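Local coordinates for protein fatty acid amide hydrolase (Candida albicans, PDB 6KVR) that probably hydrolyses amides of monocarboxylic acids to the carboxylate and ammonium, as a member of the amidase family, at residues D349-R361 and K507-R520. Sequence-based numbering, arbitrary orientation.
Sequences DDGLVRVSPPIRR and KDKWTEEDTKYKYR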
loop_
_atom_site.group_PDB
_atom_site.type_symbol
_atom_site.label_atom_id
_atom_site.label_comp_id
_atom_site.label_asym_id
_atom_site.label_seq_id
_atom_site.Cartn_x
_atom_site.Cartn_y
_atom_site.Cartn_z
ATOM N N ASP A 349 25.402 -14.055 8.531
ATOM C CA ASP A 349 24.998 -13.988 9.929
ATOM C C ASP A 349 24.231 -12.683 10.088
ATOM O O ASP A 349 24.770 -11.611 9.791
ATOM C CB ASP A 349 26.232 -14.057 10.849
ATOM C CG ASP A 349 25.885 -14.088 12.346
ATOM O OD1 ASP A 349 25.222 -13.164 12.877
ATOM O OD2 ASP A 349 26.288 -15.069 13.006
ATOM N N ASP A 350 22.970 -12.751 10.517
ATOM C CA ASP A 350 22.172 -11.536 10.597
ATOM C C ASP A 350 22.531 -10.666 11.797
ATOM O O ASP A 350 21.856 -9.659 12.024
ATOM C CB ASP A 350 20.679 -11.875 10.612
ATOM C CG ASP A 350 20.216 -12.501 11.924
ATOM O OD1 ASP A 350 21.051 -13.042 12.688
ATOM O OD2 ASP A 350 18.995 -12.452 12.179
ATOM N N GLY A 351 23.575 -11.013 12.550
ATOM C CA GLY A 351 23.968 -10.233 13.700
ATOM C C GLY A 351 23.191 -10.541 14.962
ATOM O O GLY A 351 23.493 -9.963 16.012
ATOM N N LEU A 352 22.197 -11.426 14.894
ATOM C CA LEU A 352 21.389 -11.810 16.045
ATOM C C LEU A 352 21.621 -13.248 16.479
ATOM O O LEU A 352 21.925 -13.495 17.649
ATOM C CB LEU A 352 19.896 -11.600 15.740
ATOM C CG LEU A 352 19.587 -10.196 15.229
ATOM C CD1 LEU A 352 18.112 -10.027 14.973
ATOM C CD2 LEU A 352 20.090 -9.150 16.223
ATOM N N VAL A 353 21.471 -14.210 15.569
ATOM C CA VAL A 353 21.560 -15.624 15.902
ATOM C C VAL A 353 22.458 -16.311 14.877
ATOM O O VAL A 353 22.123 -16.374 13.685
ATOM C CB VAL A 353 20.175 -16.298 15.962
ATOM C CG1 VAL A 353 20.312 -17.777 16.330
ATOM C CG2 VAL A 353 19.254 -15.582 16.974
ATOM N N ARG A 354 23.577 -16.852 15.354
ATOM C CA ARG A 354 24.494 -17.623 14.528
ATOM C C ARG A 354 23.790 -18.839 13.933
ATOM O O ARG A 354 22.950 -19.470 14.583
ATOM C CB ARG A 354 25.691 -18.044 15.390
ATOM C CG ARG A 354 26.667 -19.026 14.751
ATOM C CD ARG A 354 27.733 -19.476 15.747
ATOM N NE ARG A 354 27.167 -20.173 16.898
ATOM C CZ ARG A 354 27.880 -20.881 17.767
ATOM N NH1 ARG A 354 29.190 -21.029 17.625
ATOM N NH2 ARG A 354 27.267 -21.458 18.800
ATOM N N VAL A 355 24.124 -19.165 12.678
ATOM C CA VAL A 355 23.509 -20.301 12.005
ATOM C C VAL A 355 24.309 -21.553 12.337
ATOM O O VAL A 355 25.476 -21.484 12.735
ATOM C CB VAL A 355 23.387 -20.102 10.470
ATOM C CG1 VAL A 355 22.576 -18.856 10.149
ATOM C CG2 VAL A 355 24.762 -20.030 9.795
ATOM N N SER A 356 23.655 -22.709 12.189
ATOM C CA SER A 356 24.233 -24.002 12.514
ATOM C C SER A 356 25.071 -24.524 11.348
ATOM O O SER A 356 24.981 -24.010 10.231
ATOM C CB SER A 356 23.115 -24.976 12.877
ATOM O OG SER A 356 22.506 -25.487 11.705
ATOM N N PRO A 357 25.887 -25.557 11.578
ATOM C CA PRO A 357 26.871 -25.990 10.567
ATOM C C PRO A 357 26.273 -26.306 9.205
ATOM O O PRO A 357 26.862 -25.906 8.189
ATOM C CB PRO A 357 27.502 -27.233 11.209
ATOM C CG PRO A 357 27.518 -26.867 12.671
ATOM C CD PRO A 357 26.201 -26.137 12.903
ATOM N N PRO A 358 25.141 -27.026 9.102
ATOM C CA PRO A 358 24.623 -27.299 7.745
ATOM C C PRO A 358 24.272 -26.039 6.969
ATOM O O PRO A 358 24.541 -25.979 5.763
ATOM C CB PRO A 358 23.397 -28.185 7.994
ATOM C CG PRO A 358 23.017 -27.931 9.397
ATOM C CD PRO A 358 24.305 -27.674 10.129
ATOM N N ILE A 359 23.707 -25.023 7.629
ATOM C CA ILE A 359 23.373 -23.777 6.933
ATOM C C ILE A 359 24.641 -23.039 6.518
ATOM O O ILE A 359 24.738 -22.517 5.398
ATOM C CB ILE A 359 22.474 -22.872 7.804
ATOM C CG1 ILE A 359 21.282 -23.646 8.391
ATOM C CG2 ILE A 359 21.963 -21.707 6.984
ATOM C CD1 ILE A 359 20.372 -24.269 7.344
ATOM N N ARG A 360 25.620 -22.961 7.418
ATOM C CA ARG A 360 26.877 -22.319 7.072
ATOM C C ARG A 360 27.515 -22.996 5.863
ATOM O O ARG A 360 27.934 -22.323 4.912
ATOM C CB ARG A 360 27.824 -22.335 8.267
ATOM C CG ARG A 360 29.185 -21.668 7.984
ATOM C CD ARG A 360 30.039 -21.589 9.242
ATOM N NE ARG A 360 30.220 -22.909 9.830
ATOM C CZ ARG A 360 30.662 -23.116 11.060
ATOM N NH1 ARG A 360 30.978 -22.107 11.853
ATOM N NH2 ARG A 360 30.801 -24.367 11.499
ATOM N N ARG A 361 27.561 -24.333 5.866
ATOM C CA ARG A 361 28.205 -25.053 4.770
ATOM C C ARG A 361 27.470 -24.823 3.455
ATOM O O ARG A 361 28.087 -24.484 2.438
ATOM C CB ARG A 361 28.288 -26.549 5.084
ATOM C CG ARG A 361 28.870 -27.383 3.947
ATOM C CD ARG A 361 29.181 -28.830 4.342
ATOM N NE ARG A 361 28.001 -29.555 4.784
ATOM C CZ ARG A 361 27.171 -30.211 3.984
ATOM N NH1 ARG A 361 27.373 -30.271 2.679
ATOM N NH2 ARG A 361 26.104 -30.814 4.507
ATOM N N LYS A 507 29.641 -34.642 8.911
ATOM C CA LYS A 507 30.421 -33.443 8.641
ATOM C C LYS A 507 29.800 -32.140 9.130
ATOM O O LYS A 507 30.538 -31.157 9.271
ATOM C CB LYS A 507 30.713 -33.324 7.139
ATOM C CG LYS A 507 29.820 -32.393 6.365
ATOM C CD LYS A 507 30.215 -32.386 4.884
ATOM C CE LYS A 507 30.296 -33.798 4.324
ATOM N NZ LYS A 507 30.499 -33.790 2.845
ATOM N N ASP A 508 28.500 -32.090 9.428
ATOM C CA ASP A 508 27.877 -30.852 9.904
ATOM C C ASP A 508 27.871 -30.823 11.437
ATOM O O ASP A 508 26.839 -30.952 12.090
ATOM C CB ASP A 508 26.467 -30.716 9.334
ATOM C CG ASP A 508 26.463 -30.456 7.825
ATOM O OD1 ASP A 508 27.313 -29.663 7.369
ATOM O OD2 ASP A 508 25.619 -31.033 7.091
ATOM N N LYS A 509 29.055 -30.628 12.018
ATOM C CA LYS A 509 29.169 -30.521 13.466
ATOM C C LYS A 509 29.951 -29.270 13.825
ATOM O O LYS A 509 30.642 -28.679 12.990
ATOM C CB LYS A 509 29.824 -31.761 14.107
ATOM C CG LYS A 509 31.079 -32.270 13.442
ATOM C CD LYS A 509 31.261 -33.761 13.703
ATOM C CE LYS A 509 32.736 -34.163 13.695
ATOM N NZ LYS A 509 33.561 -33.443 12.670
ATOM N N TRP A 510 29.791 -28.846 15.076
ATOM C CA TRP A 510 30.472 -27.650 15.542
ATOM C C TRP A 510 31.977 -27.888 15.515
ATOM O O TRP A 510 32.445 -28.993 15.789
ATOM C CB TRP A 510 30.018 -27.297 16.963
ATOM C CG TRP A 510 28.552 -26.896 17.134
ATOM C CD1 TRP A 510 27.589 -27.588 17.818
ATOM C CD2 TRP A 510 27.908 -25.696 16.649
ATOM N NE1 TRP A 510 26.390 -26.897 17.787
ATOM C CE2 TRP A 510 26.557 -25.746 17.062
ATOM C CE3 TRP A 510 28.339 -24.591 15.897
ATOM C CZ2 TRP A 510 25.641 -24.730 16.759
ATOM C CZ3 TRP A 510 27.414 -23.577 15.591
ATOM C CH2 TRP A 510 26.088 -23.659 16.023
ATOM N N THR A 511 32.736 -26.858 15.174
ATOM C CA THR A 511 34.183 -26.937 15.287
ATOM C C THR A 511 34.646 -26.523 16.681
ATOM O O THR A 511 33.861 -26.064 17.517
ATOM C CB THR A 511 34.854 -26.049 14.252
ATOM O OG1 THR A 511 34.938 -24.717 14.774
ATOM C CG2 THR A 511 34.074 -26.062 12.947
ATOM N N GLU A 512 35.956 -26.678 16.918
ATOM C CA GLU A 512 36.526 -26.287 18.203
ATOM C C GLU A 512 36.543 -24.775 18.352
ATOM O O GLU A 512 36.347 -24.250 19.454
ATOM C CB GLU A 512 37.937 -26.863 18.357
ATOM C CG GLU A 512 38.500 -26.829 19.785
ATOM C CD GLU A 512 37.909 -27.895 20.705
ATOM O OE1 GLU A 512 36.678 -28.127 20.677
ATOM O OE2 GLU A 512 38.688 -28.518 21.455
ATOM N N GLU A 513 36.761 -24.058 17.252
ATOM C CA GLU A 513 36.578 -22.613 17.275
ATOM C C GLU A 513 35.127 -22.247 17.579
ATOM O O GLU A 513 34.865 -21.258 18.269
ATOM C CB GLU A 513 37.017 -22.010 15.943
ATOM C CG GLU A 513 37.097 -20.479 15.939
ATOM C CD GLU A 513 38.076 -19.927 16.981
ATOM O OE1 GLU A 513 39.119 -20.583 17.239
ATOM O OE2 GLU A 513 37.814 -18.826 17.525
ATOM N N ASP A 514 34.167 -23.031 17.079
ATOM C CA ASP A 514 32.767 -22.747 17.386
ATOM C C ASP A 514 32.488 -22.854 18.881
ATOM O O ASP A 514 31.634 -22.124 19.396
ATOM C CB ASP A 514 31.833 -23.690 16.616
ATOM C CG ASP A 514 31.801 -23.409 15.109
ATOM O OD1 ASP A 514 31.975 -22.245 14.692
ATOM O OD2 ASP A 514 31.607 -24.367 14.327
ATOM N N THR A 515 33.186 -23.748 19.599
ATOM C CA THR A 515 32.810 -24.008 20.992
ATOM C C THR A 515 33.188 -22.864 21.918
ATOM O O THR A 515 32.674 -22.800 23.039
ATOM C CB THR A 515 33.430 -25.328 21.518
ATOM O OG1 THR A 515 34.847 -25.326 21.314
ATOM C CG2 THR A 515 32.849 -26.538 20.812
ATOM N N LYS A 516 34.047 -21.952 21.478
ATOM C CA LYS A 516 34.381 -20.773 22.264
ATOM C C LYS A 516 33.593 -19.543 21.825
ATOM O O LYS A 516 33.981 -18.414 22.143
ATOM C CB LYS A 516 35.880 -20.501 22.199
ATOM C CG LYS A 516 36.414 -20.734 20.822
ATOM C CD LYS A 516 37.746 -21.468 20.807
ATOM C CE LYS A 516 38.928 -20.501 20.885
ATOM N NZ LYS A 516 40.225 -21.226 20.801
ATOM N N TYR A 517 32.465 -19.742 21.148
ATOM C CA TYR A 517 31.567 -18.647 20.817
ATOM C C TYR A 517 30.954 -18.048 22.084
ATOM O O TYR A 517 30.592 -18.764 23.026
ATOM C CB TYR A 517 30.482 -19.161 19.868
ATOM C CG TYR A 517 29.607 -18.097 19.249
ATOM C CD1 TYR A 517 30.103 -17.237 18.268
ATOM C CD2 TYR A 517 28.278 -17.966 19.630
ATOM C CE1 TYR A 517 29.294 -16.259 17.694
ATOM C CE2 TYR A 517 27.459 -17.003 19.062
ATOM C CZ TYR A 517 27.968 -16.154 18.098
ATOM O OH TYR A 517 27.142 -15.201 17.555
ATOM N N LYS A 518 30.864 -16.724 22.115
ATOM C CA LYS A 518 30.201 -15.993 23.187
ATOM C C LYS A 518 28.812 -15.583 22.702
ATOM O O LYS A 518 28.690 -14.844 21.720
ATOM C CB LYS A 518 31.024 -14.765 23.582
ATOM C CG LYS A 518 30.312 -13.770 24.492
ATOM C CD LYS A 518 31.306 -12.766 25.088
ATOM C CE LYS A 518 31.782 -11.756 24.031
ATOM N NZ LYS A 518 33.256 -11.475 24.088
ATOM N N TYR A 519 27.771 -16.082 23.366
ATOM C CA TYR A 519 26.411 -15.815 22.916
ATOM C C TYR A 519 26.046 -14.357 23.156
ATOM O O TYR A 519 26.422 -13.761 24.169
ATOM C CB TYR A 519 25.424 -16.735 23.634
ATOM C CG TYR A 519 25.511 -18.167 23.187
ATOM C CD1 TYR A 519 25.274 -18.507 21.866
ATOM C CD2 TYR A 519 25.847 -19.184 24.081
ATOM C CE1 TYR A 519 25.376 -19.819 21.435
ATOM C CE2 TYR A 519 25.941 -20.506 23.658
ATOM C CZ TYR A 519 25.703 -20.813 22.329
ATOM O OH TYR A 519 25.791 -22.121 21.887
ATOM N N ARG A 520 25.307 -13.777 22.212
ATOM C CA ARG A 520 24.851 -12.395 22.350
ATOM C C ARG A 520 23.533 -12.252 23.101
ATOM O O ARG A 520 23.189 -11.136 23.499
ATOM C CB ARG A 520 24.675 -11.755 20.977
ATOM C CG ARG A 520 25.799 -11.984 20.020
ATOM C CD ARG A 520 25.186 -12.406 18.697
ATOM N NE ARG A 520 26.027 -12.059 17.570
ATOM C CZ ARG A 520 25.837 -12.484 16.331
ATOM N NH1 ARG A 520 24.892 -13.363 16.036
ATOM N NH2 ARG A 520 26.618 -12.009 15.362
HETATM O O HOH W 1 27.763 -15.081 15.077
HETATM O O HOH W 2 31.016 -20.059 15.495
HETATM O O HOH W 3 28.940 -23.038 20.823
HETATM O O HOH W 4 31.257 -27.362 10.650
#
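The guanidinium of Arg354 is sandwiched between two aromatic rings: Tyr517 lies flat on one face, planes 15° apart, and Trp510 covers the other, its CZ3 3.5 Å from Arg354 CZ. The chain of Arg354 runs extended as far as CD, which lies squarely over the Tyr517 ring in a CH-pi contact; the bend at chi3 (61°) then turns the guanidinium between the rings. In its own plane the guanidinium gives NH1 to Asp514 O (3.2 Å) and meets two waters, each also bound to Asp514, while NE bonds Asn528. Trp510 is itself flanked, since Pro357 CD sits over the six-membered ring on the face turned from Arg354, 3.8 Å from its centroid.

Three arginine–aspartate salt bridges are spread along the contact, each gripped differently. Arg360 meets Asp514 end-on and nearly coplanar, NH1 to OD1 and NH2 to OD2 (2.9 Å); OD2 also takes the backbone N of Thr511, whose OG1 accepts from Asp514 N, so a capping box holds the carboxylate in place. Arg361, extended to its bend at chi3, reaches Asp508 side-on through NE to OD1 (2.7 Å) and NH2 to OD2, both nearly straight, with Lys507 CD over one guanidinium face. Arg520 instead points NH1 and NH2 at a single oxygen, Asp349 OD1 (3.1 Å from NH2), the carboxylate and guanidinium planes standing 78° apart. Gly351 N binds the same oxygen in an Asx turn, and Glu524 shares Arg520 NH1.

The contact joins the loop after strand 343-346 and the start of helix 357-372 to the excursion before helix 522-529, away from the predicted active site. Arg354 is covered on both faces and bonded along its edge, and each of the three aspartates takes two N-H groups from an arginine across the contact, so the charges are probably largely balanced where they meet.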